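Local coordinates for protein alpha-14 giardin (Giardia lamblia, PDB 3CHJ) that probably serves as a calcium-regulated structural element of the annexin family, linking the phospholipid bilayer to the underlying axoneme, at residues A[251-256]-A[262-267]; A[293-298]-A[305-310]; A[246-251]-A[277-282]. All blocks are in the same frame, centred on the assembly; numbering follows the deposited sequence.

In the fold
All three contacts fall inside the fourth annexin repeat, an all-helical unit. Contacts 1 and 3 both use helix 243-254 and share M251. Contact 1 sets its C-terminal end against helix 262-272, and contact 3 sets its middle against the start of helix 279-287. Contact 2 comes last along the chain and joins helices 291-298 and 301-310. Contact 1 is formed within the span that contact 3 brings together. The centres lie about 11 Å (1 and 2), 12 Å (1 and 3) and 13 Å (2 and 3) apart. M251 CE also touches I307 CG2, so the three contacts meet in one continuous helical core.

Contact 1 (A[251-256]-A[262-267]); sequences MNVAFA and SNRLNR
A254 and L265 make the closest backbone approach, 6.0 Å between their CA atoms, where the C-terminal turn of helix 243-254 lies against the first turns of helix 262-272. The methyl of A254 points at the other helix and lets the backbones come this near. L265 does most of the packing, and it does so through one branch, CD2. That methyl lies 3.5 Å from A254 CB and 3.6 Å from M251 CE. It also sits over one face of the F255 ring, in a CH-pi contact 4.2 Å from the centroid and 27° off the ring normal. The F255 side chain starts away from helix 262-272, yet its ring comes back to L265, with CG beside the backbone N (chi1 -69°). The M251 chain bends at both chi2 and chi3, which brings its CE to the leucine at about a right angle.

These are successive helices in the region of the fourth annexin repeat, joined by a short non-helical connection. A backbone hydrogen bond between A254 and D261 bridges the two ends of that connection. The F255 ring also meets F291 edge-to-face, so helix 291-298 adjoins the same apolar cluster.

R264 works on the other flank of A254. Its CG is anti to the backbone N (chi1 172°), and the aliphatic chain runs past the alanine with CD 3.6 Å from A254 CB. A bend at chi3 then turns the guanidinium. Its NH1 lies 3.5 Å from V253 CG1, an oblique contact. The charge is met elsewhere: Y231 adds a cation-pi contact, and R264 NE forms a salt bridge with D106 OD2, an acceptor that R267 NE also uses.

Contact 2 (A[293-298]-A[305-310]); sequences ERCATE and DAIKLL
C295 meets K308 and I307 where helix 291-298 packs on helix 301-310, the last two helices of the chain, in the region of the fourth annexin repeat. C295 CA and K308 CA, 7.0 Å apart, are the nearest pair of the two segments. C295 holds SG anti to its backbone N (chi1 -162°), and this turns the sulfur to the other helix. SG lies 3.6 Å from K308 CG and reaches I307 CG2 at 4.1 Å. No hydrogen bond crosses between the segments.

K308 meets the cysteine with the root of its side chain. CG is beside the backbone N, and the chain bends at chi3. The ammonium is carried back along its own helix to D305, with NZ 3.6 Å from OD1 in a salt bridge. The lysine thus packs with its methylenes and pairs with its ammonium. I307 sets out toward C295, but its CD1 end turns off elsewhere. Its CG2 branch stays by the sulfur and touches M251 of helix 243-254. L74 of helix 69-78 touches the same isoleucine.

Helix 291-298 carries polar links of its own. T297 OG1 and T297 N both donate to E293 O, and they approach from opposite faces of the carbonyl plane. The salt bridge of R294 with E298 spans one helical turn and flanks F255, which both side chains touch. R294 NE gives E298 OE2 a nearly straight bond of 2.8 Å, with an N-H...O angle of 170°. The oxygen lies in the guanidinium plane and is approached on its anti side, with the donor 32° out of the carboxylate plane.

Contact 3 (A[246-251]-A[277-282]); sequences AAAFSM and KGCKYY
A248 and C279 bring their CA atoms within 5.2 Å, where helix 243-254 passes the first turn of helix 279-287. This is the tight part of the contact. Both alanines, A247 and A248, direct their methyls at the other helix. C279 directs its side chain back. Its SG stands anti to the backbone N (chi1 -180°) and is laid against the A247-A248 backbone. The sulfur lies 3.7 Å from A248 N and 3.8 Å from A248 CA. It is also 4.0 Å from A247 CB. The A248 methyl comes down on the cysteine backbone, 3.8 Å from C279 O. With such small residues facing each other, main chain packs directly against side chain. W311 touches both C279 and M251.

The two helices are separated by helix 262-272 in the chain but are neighbours in the region of the fourth annexin repeat. The far side of helix 243-254 packs on helix 227-241, through A246, F249 and S250.

The contact loosens towards Y282. Its CB is 4.5 Å from A248 CB, and the rest of the side chain leads away from the alanine. One face of the Y282 ring is covered by Y281 CD2, 3.7 Å above the plane and over its centre. The Y281 side chain starts away from the alanines and is exposed. K280 points away from the alanines, and its ammonium is held by salt bridges with D292 and E312 and a hydrogen bond to K308 O.

Contact 1 (A[251-256]-A[262-267])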
ATOM      1  N   MET A 251       1.429   2.962   7.899  1.00 12.20           N
ATOM      2  CA  MET A 251       1.408   4.381   8.266  1.00 13.50           C
ATOM      3  C   MET A 251       2.223   4.604   9.543  1.00 13.80           C
ATOM      4  O   MET A 251       2.975   5.564   9.630  1.00 14.85           O
ATOM      5  CB  MET A 251      -0.023   4.898   8.429  1.00 13.10           C
ATOM      6  CG  MET A 251      -0.805   4.986   7.095  1.00 14.40           C
ATOM      7  SD  MET A 251      -0.110   6.141   5.871  1.00 13.88           S
ATOM      8  CE  MET A 251      -0.483   7.733   6.670  1.00 16.14           C
ATOM      9  N   ASN A 252       2.099   3.711  10.522  1.00 13.65           N
ATOM     10  CA  ASN A 252       2.897   3.842  11.753  1.00 15.78           C
ATOM     11  C   ASN A 252       4.401   3.819  11.470  1.00 16.76           C
ATOM     12  O   ASN A 252       5.166   4.640  12.004  1.00 16.98           O
ATOM     13  CB  ASN A 252       2.515   2.767  12.778  1.00 15.56           C
ATOM     14  CG  ASN A 252       3.284   2.924  14.089  1.00 17.29           C
ATOM     15  OD1 ASN A 252       3.020   3.835  14.886  1.00 21.21           O
ATOM     16  ND2 ASN A 252       4.240   2.038  14.314  1.00 17.52           N
ATOM     17  N   VAL A 253       4.818   2.896  10.610  1.00 17.21           N
ATOM     18  CA  VAL A 253       6.242   2.782  10.261  1.00 19.59           C
ATOM     19  C   VAL A 253       6.695   4.043   9.530  1.00 21.34           C
ATOM     20  O   VAL A 253       7.799   4.548   9.787  1.00 22.05           O
ATOM     21  CB  VAL A 253       6.531   1.508   9.439  1.00 19.28           C
ATOM     22  CG1 VAL A 253       7.980   1.492   8.951  1.00 19.80           C
ATOM     23  CG2 VAL A 253       6.237   0.271  10.262  1.00 18.46           C
ATOM     24  N   ALA A 254       5.844   4.551   8.634  1.00 21.80           N
ATOM     25  CA  ALA A 254       6.149   5.757   7.848  1.00 24.31           C
ATOM     26  C   ALA A 254       6.311   7.013   8.710  1.00 25.95           C
ATOM     27  O   ALA A 254       7.183   7.840   8.434  1.00 26.74           O
ATOM     28  CB  ALA A 254       5.111   5.962   6.775  1.00 23.73           C
ATOM     29  N   PHE A 255       5.522   7.134   9.782  1.00 27.69           N
ATOM     30  CA  PHE A 255       5.704   8.214  10.764  1.00 29.56           C
ATOM     31  C   PHE A 255       6.983   8.013  11.611  1.00 31.46           C
ATOM     32  O   PHE A 255       7.322   8.854  12.461  1.00 32.45           O
ATOM     33  CB  PHE A 255       4.494   8.298  11.714  1.00 28.33           C
ATOM     34  CG  PHE A 255       3.204   8.783  11.077  1.00 27.02           C
ATOM     35  CD1 PHE A 255       3.163   9.944  10.302  1.00 26.45           C
ATOM     36  CD2 PHE A 255       2.003   8.112  11.330  1.00 23.97           C
ATOM     37  CE1 PHE A 255       1.959  10.402   9.746  1.00 26.01           C
ATOM     38  CE2 PHE A 255       0.788   8.566  10.780  1.00 25.09           C
ATOM     39  CZ  PHE A 255       0.770   9.714   9.986  1.00 25.08           C
ATOM     40  N   ALA A 256       7.676   6.895  11.381  1.00 33.66           N
ATOM     41  CA  ALA A 256       8.785   6.403  12.225  1.00 35.35           C
ATOM     42  C   ALA A 256       9.929   7.349  12.572  1.00 36.56           C
ATOM     43  O   ALA A 256      10.479   8.035  11.702  1.00 37.04           O
ATOM     44  CB  ALA A 256       9.374   5.115  11.632  1.00 35.72           C
ATOM     45  N   SER A 262       7.748  10.902   3.637  1.00 27.21           N
ATOM     46  CA  SER A 262       6.653  11.466   2.816  1.00 26.31           C
ATOM     47  C   SER A 262       6.319  10.671   1.545  1.00 24.72           C
ATOM     48  O   SER A 262       5.148  10.551   1.182  1.00 22.94           O
ATOM     49  CB  SER A 262       6.883  12.955   2.485  1.00 26.45           C
ATOM     50  OG  SER A 262       7.686  13.135   1.329  1.00 30.23           O
ATOM     51  N   ASN A 263       7.330  10.136   0.869  1.00 23.09           N
ATOM     52  CA  ASN A 263       7.057   9.251  -0.278  1.00 22.16           C
ATOM     53  C   ASN A 263       6.273   8.023   0.134  1.00 20.52           C
ATOM     54  O   ASN A 263       5.298   7.617  -0.560  1.00 19.53           O
ATOM     55  CB  ASN A 263       8.358   8.842  -0.955  1.00 23.15           C
ATOM     56  CG  ASN A 263       9.001   9.990  -1.668  1.00 24.96           C
ATOM     57  OD1 ASN A 263       8.330  10.770  -2.341  1.00 29.08           O
ATOM     58  ND2 ASN A 263      10.318  10.112  -1.522  1.00 28.84           N
ATOM     59  N   ARG A 264       6.668   7.420   1.248  1.00 19.11           N
ATOM     60  CA  ARG A 264       5.921   6.270   1.751  1.00 18.01           C
ATOM     61  C   ARG A 264       4.515   6.688   2.192  1.00 16.45           C
ATOM     62  O   ARG A 264       3.537   6.017   1.863  1.00 15.20           O
ATOM     63  CB  ARG A 264       6.648   5.469   2.858  1.00 18.81           C
ATOM     64  CG  ARG A 264       5.768   4.373   3.503  1.00 19.79           C
ATOM     65  CD  ARG A 264       6.513   3.493   4.507  1.00 20.41           C
ATOM     66  NE  ARG A 264       6.957   2.247   3.879  1.00 17.84           N
ATOM     67  CZ  ARG A 264       7.881   1.434   4.393  1.00 18.09           C
ATOM     68  NH1 ARG A 264       8.511   1.768   5.515  1.00 18.32           N
ATOM     69  NH2 ARG A 264       8.178   0.292   3.782  1.00 13.69           N
ATOM     70  N   LEU A 265       4.403   7.800   2.926  1.00 14.76           N
ATOM     71  CA  LEU A 265       3.083   8.262   3.347  1.00 13.66           C
ATOM     72  C   LEU A 265       2.182   8.448   2.140  1.00 12.68           C
ATOM     73  O   LEU A 265       0.997   8.073   2.184  1.00 12.82           O
ATOM     74  CB  LEU A 265       3.169   9.571   4.155  1.00 14.01           C
ATOM     75  CG  LEU A 265       3.858   9.454   5.526  1.00 14.81           C
ATOM     76  CD1 LEU A 265       4.269  10.841   6.041  1.00 16.18           C
ATOM     77  CD2 LEU A 265       2.963   8.777   6.532  1.00 15.53           C
ATOM     78  N   ASN A 266       2.716   9.057   1.082  1.00 11.99           N
ATOM     79  CA  ASN A 266       1.907   9.330  -0.113  1.00 11.85           C
ATOM     80  C   ASN A 266       1.404   8.041  -0.747  1.00 11.64           C
ATOM     81  O   ASN A 266       0.209   7.916  -1.044  1.00 12.31           O
ATOM     82  CB  ASN A 266       2.699  10.143  -1.146  1.00 11.23           C
ATOM     83  CG  ASN A 266       2.869  11.582  -0.738  1.00 12.66           C
ATOM     84  OD1 ASN A 266       2.266  12.035   0.249  1.00 13.87           O
ATOM     85  ND2 ASN A 266       3.651  12.329  -1.519  1.00 13.25           N
ATOM     86  N   ARG A 267       2.310   7.092  -0.982  1.00 11.51           N
ATOM     87  CA  ARG A 267       1.883   5.892  -1.703  1.00 10.75           C
ATOM     88  C   ARG A 267       0.923   5.044  -0.863  1.00 11.09           C
ATOM     89  O   ARG A 267      -0.050   4.489  -1.393  1.00 10.74           O
ATOM     90  CB  ARG A 267       3.077   5.071  -2.216  1.00 10.74           C
ATOM     91  CG  ARG A 267       3.918   4.464  -1.129  1.00 11.62           C
ATOM     92  CD  ARG A 267       4.948   3.550  -1.764  1.00 13.05           C
ATOM     93  NE  ARG A 267       5.934   3.103  -0.786  1.00 12.89           N
ATOM     94  CZ  ARG A 267       7.155   3.606  -0.670  1.00 13.85           C
ATOM     95  NH1 ARG A 267       7.571   4.591  -1.477  1.00 14.69           N
ATOM     96  NH2 ARG A 267       7.965   3.117   0.267  1.00 16.17           N
TER

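Contact 2 (A[293-298]-A[305-310])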
ATOM      1  N   GLU A 293      -3.464  12.567  16.143  1.00 20.06           N
ATOM      2  CA  GLU A 293      -2.500  13.137  17.081  1.00 22.76           C
ATOM      3  C   GLU A 293      -1.069  12.876  16.633  1.00 22.10           C
ATOM      4  O   GLU A 293      -0.219  13.763  16.704  1.00 23.06           O
ATOM      5  CB  GLU A 293      -2.747  12.590  18.485  1.00 22.67           C
ATOM      6  CG  GLU A 293      -1.865  13.193  19.559  1.00 26.19           C
ATOM      7  CD  GLU A 293      -2.084  12.540  20.916  1.00 26.74           C
ATOM      8  OE1 GLU A 293      -3.255  12.457  21.361  1.00 32.76           O
ATOM      9  OE2 GLU A 293      -1.085  12.110  21.522  1.00 31.13           O
ATOM     10  N   ARG A 294      -0.796  11.658  16.163  1.00 21.44           N
ATOM     11  CA  ARG A 294       0.504  11.354  15.583  1.00 21.22           C
ATOM     12  C   ARG A 294       0.776  12.217  14.345  1.00 21.11           C
ATOM     13  O   ARG A 294       1.853  12.779  14.188  1.00 20.28           O
ATOM     14  CB  ARG A 294       0.634   9.858  15.250  1.00 20.95           C
ATOM     15  CG  ARG A 294       2.032   9.456  14.791  1.00 22.81           C
ATOM     16  CD  ARG A 294       3.065   9.601  15.925  1.00 24.80           C
ATOM     17  NE  ARG A 294       4.421   9.315  15.468  1.00 28.13           N
ATOM     18  CZ  ARG A 294       4.937   8.091  15.400  1.00 28.75           C
ATOM     19  NH1 ARG A 294       4.212   7.040  15.764  1.00 30.56           N
ATOM     20  NH2 ARG A 294       6.176   7.919  14.969  1.00 28.73           N
ATOM     21  N   CYS A 295      -0.223  12.335  13.482  1.00 22.05           N
ATOM     22  CA  CYS A 295      -0.098  13.150  12.280  1.00 22.59           C
ATOM     23  C   CYS A 295       0.195  14.622  12.618  1.00 23.33           C
ATOM     24  O   CYS A 295       1.026  15.256  11.953  1.00 23.69           O
ATOM     25  CB  CYS A 295      -1.365  13.009  11.435  1.00 23.28           C
ATOM     26  SG  CYS A 295      -1.163  13.529   9.720  1.00 25.28           S
ATOM     27  N   ALA A 296      -0.470  15.141  13.653  1.00 23.47           N
ATOM     28  CA  ALA A 296      -0.275  16.523  14.112  1.00 24.43           C
ATOM     29  C   ALA A 296       1.156  16.757  14.576  1.00 24.75           C
ATOM     30  O   ALA A 296       1.752  17.804  14.285  1.00 25.30           O
ATOM     31  CB  ALA A 296      -1.243  16.855  15.230  1.00 24.38           C
ATOM     32  N   THR A 297       1.714  15.793  15.305  1.00 24.75           N
ATOM     33  CA  THR A 297       3.091  15.912  15.763  1.00 25.57           C
ATOM     34  C   THR A 297       4.079  15.828  14.610  1.00 25.01           C
ATOM     35  O   THR A 297       5.001  16.636  14.519  1.00 25.58           O
ATOM     36  CB  THR A 297       3.439  14.845  16.823  1.00 25.90           C
ATOM     37  OG1 THR A 297       2.490  14.908  17.890  1.00 27.90           O
ATOM     38  CG2 THR A 297       4.825  15.103  17.389  1.00 27.44           C
ATOM     39  N   GLU A 298       3.875  14.864  13.715  1.00 24.24           N
ATOM     40  CA  GLU A 298       4.850  14.561  12.675  1.00 23.93           C
ATOM     41  C   GLU A 298       4.791  15.511  11.497  1.00 23.00           C
ATOM     42  O   GLU A 298       5.812  15.795  10.883  1.00 23.30           O
ATOM     43  CB  GLU A 298       4.654  13.130  12.134  1.00 23.93           C
ATOM     44  CG  GLU A 298       4.758  11.994  13.156  1.00 26.75           C
ATOM     45  CD  GLU A 298       6.139  11.847  13.772  1.00 30.82           C
ATOM     46  OE1 GLU A 298       7.138  12.237  13.121  1.00 32.81           O
ATOM     47  OE2 GLU A 298       6.214  11.343  14.920  1.00 32.59           O
ATOM     48  N   ASP A 305      -2.712  18.165   7.060  1.00 14.73           N
ATOM     49  CA  ASP A 305      -4.170  18.250   6.987  1.00 14.86           C
ATOM     50  C   ASP A 305      -4.709  17.353   5.882  1.00 14.14           C
ATOM     51  O   ASP A 305      -5.747  16.720   6.046  1.00 14.53           O
ATOM     52  CB  ASP A 305      -4.607  19.710   6.799  1.00 16.40           C
ATOM     53  CG  ASP A 305      -4.335  20.566   8.049  1.00 19.17           C
ATOM     54  OD1 ASP A 305      -4.186  20.018   9.165  1.00 22.17           O
ATOM     55  OD2 ASP A 305      -4.268  21.805   7.893  1.00 25.76           O
ATOM     56  N   ALA A 306      -3.979  17.267   4.767  1.00 13.15           N
ATOM     57  CA  ALA A 306      -4.397  16.420   3.652  1.00 12.56           C
ATOM     58  C   ALA A 306      -4.356  14.935   3.999  1.00 13.00           C
ATOM     59  O   ALA A 306      -5.275  14.195   3.642  1.00 12.78           O
ATOM     60  CB  ALA A 306      -3.548  16.700   2.405  1.00 12.91           C
ATOM     61  N   ILE A 307      -3.279  14.499   4.657  1.00 12.63           N
ATOM     62  CA  ILE A 307      -3.169  13.107   5.078  1.00 12.19           C
ATOM     63  C   ILE A 307      -4.301  12.759   6.045  1.00 12.98           C
ATOM     64  O   ILE A 307      -4.985  11.738   5.856  1.00 13.55           O
ATOM     65  CB  ILE A 307      -1.781  12.797   5.695  1.00 12.78           C
ATOM     66  CG1 ILE A 307      -0.669  13.000   4.662  1.00 12.69           C
ATOM     67  CG2 ILE A 307      -1.736  11.376   6.327  1.00 12.06           C
ATOM     68  CD1 ILE A 307      -0.749  12.123   3.378  1.00 13.99           C
ATOM     69  N   LYS A 308      -4.547  13.633   7.030  1.00 13.24           N
ATOM     70  CA  LYS A 308      -5.632  13.414   8.015  1.00 13.94           C
ATOM     71  C   LYS A 308      -6.981  13.316   7.313  1.00 13.49           C
ATOM     72  O   LYS A 308      -7.783  12.420   7.622  1.00 13.90           O
ATOM     73  CB  LYS A 308      -5.694  14.545   9.054  1.00 14.85           C
ATOM     74  CG  LYS A 308      -4.639  14.440  10.135  1.00 17.42           C
ATOM     75  CD  LYS A 308      -4.849  15.441  11.250  1.00 22.61           C
ATOM     76  CE  LYS A 308      -4.403  16.843  10.819  1.00 24.73           C
ATOM     77  NZ  LYS A 308      -4.247  17.782  11.976  1.00 29.16           N
ATOM     78  N   LEU A 309      -7.229  14.211   6.349  1.00 12.83           N
ATOM     79  CA  LEU A 309      -8.514  14.227   5.652  1.00 12.99           C
ATOM     80  C   LEU A 309      -8.721  12.991   4.764  1.00 12.05           C
ATOM     81  O   LEU A 309      -9.804  12.408   4.717  1.00 13.12           O
ATOM     82  CB  LEU A 309      -8.632  15.515   4.815  1.00 12.79           C
ATOM     83  CG  LEU A 309      -9.959  15.756   4.100  1.00 15.95           C
ATOM     84  CD1 LEU A 309     -11.126  15.684   5.068  1.00 17.35           C
ATOM     85  CD2 LEU A 309      -9.895  17.120   3.416  1.00 15.34           C
ATOM     86  N   LEU A 310      -7.681  12.573   4.050  1.00 11.46           N
ATOM     87  CA  LEU A 310      -7.819  11.413   3.160  1.00 11.47           C
ATOM     88  C   LEU A 310      -8.169  10.160   3.932  1.00 11.87           C
ATOM     89  O   LEU A 310      -8.933   9.320   3.446  1.00 12.31           O
ATOM     90  CB  LEU A 310      -6.512  11.181   2.390  1.00 11.50           C
ATOM     91  CG  LEU A 310      -6.332  12.180   1.243  1.00 12.18           C
ATOM     92  CD1 LEU A 310      -4.863  12.178   0.743  1.00 12.04           C
ATOM     93  CD2 LEU A 310      -7.290  11.895   0.105  1.00 11.35           C
TER

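Contact 3 (A[246-251]-A[277-282])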
ATOM      1  N   ALA A 246      -3.198  -3.507   8.007  1.00 12.76           N
ATOM      2  CA  ALA A 246      -2.005  -3.318   7.187  1.00 11.12           C
ATOM      3  C   ALA A 246      -1.728  -1.837   6.906  1.00 11.44           C
ATOM      4  O   ALA A 246      -0.577  -1.391   6.969  1.00 11.15           O
ATOM      5  CB  ALA A 246      -2.097  -4.135   5.886  1.00 11.94           C
ATOM      6  N   ALA A 247      -2.777  -1.086   6.594  1.00 10.41           N
ATOM      7  CA  ALA A 247      -2.631   0.332   6.318  1.00 10.91           C
ATOM      8  C   ALA A 247      -2.143   1.045   7.587  1.00 10.87           C
ATOM      9  O   ALA A 247      -1.240   1.870   7.532  1.00 11.48           O
ATOM     10  CB  ALA A 247      -3.958   0.913   5.857  1.00 11.86           C
ATOM     11  N   ALA A 248      -2.756   0.738   8.736  1.00 10.89           N
ATOM     12  CA  ALA A 248      -2.320   1.342  10.000  1.00 10.51           C
ATOM     13  C   ALA A 248      -0.867   1.033  10.325  1.00 10.87           C
ATOM     14  O   ALA A 248      -0.126   1.903  10.758  1.00 11.94           O
ATOM     15  CB  ALA A 248      -3.229   0.909  11.155  1.00 11.70           C
ATOM     16  N   PHE A 249      -0.475  -0.218  10.094  1.00 11.09           N
ATOM     17  CA  PHE A 249       0.908  -0.636  10.312  1.00 11.03           C
ATOM     18  C   PHE A 249       1.852   0.149   9.417  1.00 11.69           C
ATOM     19  O   PHE A 249       2.837   0.703   9.904  1.00 11.88           O
ATOM     20  CB  PHE A 249       1.023  -2.147  10.047  1.00 11.48           C
ATOM     21  CG  PHE A 249       2.450  -2.674  10.036  1.00 11.65           C
ATOM     22  CD1 PHE A 249       3.276  -2.522  11.146  1.00 14.43           C
ATOM     23  CD2 PHE A 249       2.956  -3.311   8.899  1.00 13.07           C
ATOM     24  CE1 PHE A 249       4.597  -3.018  11.134  1.00 14.53           C
ATOM     25  CE2 PHE A 249       4.294  -3.815   8.879  1.00 13.59           C
ATOM     26  CZ  PHE A 249       5.093  -3.653   9.990  1.00 14.37           C
ATOM     27  N   SER A 250       1.562   0.186   8.117  1.00 11.20           N
ATOM     28  CA  SER A 250       2.478   0.889   7.189  1.00 11.90           C
ATOM     29  C   SER A 250       2.563   2.380   7.516  1.00 12.70           C
ATOM     30  O   SER A 250       3.644   2.998   7.436  1.00 13.23           O
ATOM     31  CB  SER A 250       2.058   0.699   5.737  1.00 12.37           C
ATOM     32  OG  SER A 250       2.069  -0.678   5.361  1.00 15.28           O
ATOM     33  N   MET A 251       1.429   2.962   7.899  1.00 12.20           N
ATOM     34  CA  MET A 251       1.408   4.381   8.266  1.00 13.50           C
ATOM     35  C   MET A 251       2.223   4.604   9.543  1.00 13.80           C
ATOM     36  O   MET A 251       2.975   5.564   9.630  1.00 14.85           O
ATOM     37  CB  MET A 251      -0.023   4.898   8.429  1.00 13.10           C
ATOM     38  CG  MET A 251      -0.805   4.986   7.095  1.00 14.40           C
ATOM     39  SD  MET A 251      -0.110   6.141   5.871  1.00 13.88           S
ATOM     40  CE  MET A 251      -0.483   7.733   6.670  1.00 16.14           C
ATOM     41  N   LYS A 277     -11.095   2.082   5.191  1.00 16.51           N
ATOM     42  CA  LYS A 277     -11.739   3.084   6.031  1.00 17.41           C
ATOM     43  C   LYS A 277     -11.472   2.913   7.520  1.00 17.12           C
ATOM     44  O   LYS A 277     -11.439   3.903   8.261  1.00 17.57           O
ATOM     45  CB  LYS A 277     -13.239   3.125   5.753  1.00 18.61           C
ATOM     46  CG  LYS A 277     -13.539   3.540   4.319  1.00 22.47           C
ATOM     47  CD  LYS A 277     -15.029   3.721   4.082  1.00 28.54           C
ATOM     48  CE  LYS A 277     -15.298   3.978   2.596  1.00 31.56           C
ATOM     49  NZ  LYS A 277     -16.632   4.606   2.368  1.00 34.43           N
ATOM     50  N   GLY A 278     -11.241   1.675   7.953  1.00 16.56           N
ATOM     51  CA  GLY A 278     -10.984   1.445   9.368  1.00 15.86           C
ATOM     52  C   GLY A 278      -9.568   1.757   9.833  1.00 15.10           C
ATOM     53  O   GLY A 278      -9.234   1.525  10.997  1.00 15.04           O
ATOM     54  N   CYS A 279      -8.732   2.300   8.951  1.00 13.33           N
ATOM     55  CA  CYS A 279      -7.341   2.585   9.322  1.00 12.78           C
ATOM     56  C   CYS A 279      -7.187   3.344  10.637  1.00 12.62           C
ATOM     57  O   CYS A 279      -6.412   2.915  11.522  1.00 12.45           O
ATOM     58  CB  CYS A 279      -6.646   3.355   8.212  1.00 12.90           C
ATOM     59  SG  CYS A 279      -4.903   3.745   8.580  1.00 13.90           S
ATOM     60  N   LYS A 280      -7.879   4.476  10.776  1.00 12.33           N
ATOM     61  CA  LYS A 280      -7.709   5.270  12.008  1.00 12.85           C
ATOM     62  C   LYS A 280      -8.140   4.510  13.266  1.00 13.38           C
ATOM     63  O   LYS A 280      -7.473   4.593  14.316  1.00 13.42           O
ATOM     64  CB  LYS A 280      -8.423   6.622  11.924  1.00 13.44           C
ATOM     65  CG  LYS A 280      -7.840   7.570  10.866  1.00 12.46           C
ATOM     66  CD  LYS A 280      -8.367   9.012  11.086  1.00 13.17           C
ATOM     67  CE  LYS A 280      -7.920   9.941   9.953  1.00 14.20           C
ATOM     68  NZ  LYS A 280      -8.403  11.370  10.141  1.00 14.82           N
ATOM     69  N   TYR A 281      -9.237   3.773  13.158  1.00 12.83           N
ATOM     70  CA  TYR A 281      -9.698   2.938  14.266  1.00 12.92           C
ATOM     71  C   TYR A 281      -8.640   1.904  14.700  1.00 13.01           C
ATOM     72  O   TYR A 281      -8.298   1.809  15.883  1.00 12.81           O
ATOM     73  CB  TYR A 281     -10.992   2.248  13.863  1.00 13.64           C
ATOM     74  CG  TYR A 281     -11.458   1.225  14.854  1.00 14.34           C
ATOM     75  CD1 TYR A 281     -12.155   1.608  15.990  1.00 16.33           C
ATOM     76  CD2 TYR A 281     -11.173  -0.117  14.662  1.00 15.27           C
ATOM     77  CE1 TYR A 281     -12.577   0.652  16.912  1.00 16.23           C
ATOM     78  CE2 TYR A 281     -11.580  -1.079  15.576  1.00 17.48           C
ATOM     79  CZ  TYR A 281     -12.284  -0.681  16.694  1.00 16.83           C
ATOM     80  OH  TYR A 281     -12.716  -1.642  17.594  1.00 19.57           O
ATOM     81  N   TYR A 282      -8.113   1.145  13.742  1.00 12.10           N
ATOM     82  CA  TYR A 282      -7.123   0.130  14.096  1.00 12.58           C
ATOM     83  C   TYR A 282      -5.824   0.762  14.547  1.00 12.25           C
ATOM     84  O   TYR A 282      -5.150   0.216  15.404  1.00 12.18           O
ATOM     85  CB  TYR A 282      -6.904  -0.875  12.956  1.00 14.20           C
ATOM     86  CG  TYR A 282      -8.101  -1.770  12.801  1.00 14.73           C
ATOM     87  CD1 TYR A 282      -8.339  -2.807  13.703  1.00 18.08           C
ATOM     88  CD2 TYR A 282      -9.028  -1.558  11.772  1.00 16.08           C
ATOM     89  CE1 TYR A 282      -9.464  -3.620  13.574  1.00 17.46           C
ATOM     90  CE2 TYR A 282     -10.158  -2.362  11.636  1.00 17.80           C
ATOM     91  CZ  TYR A 282     -10.372  -3.388  12.540  1.00 18.07           C
ATOM     92  OH  TYR A 282     -11.471  -4.195  12.416  1.00 20.25           O
TER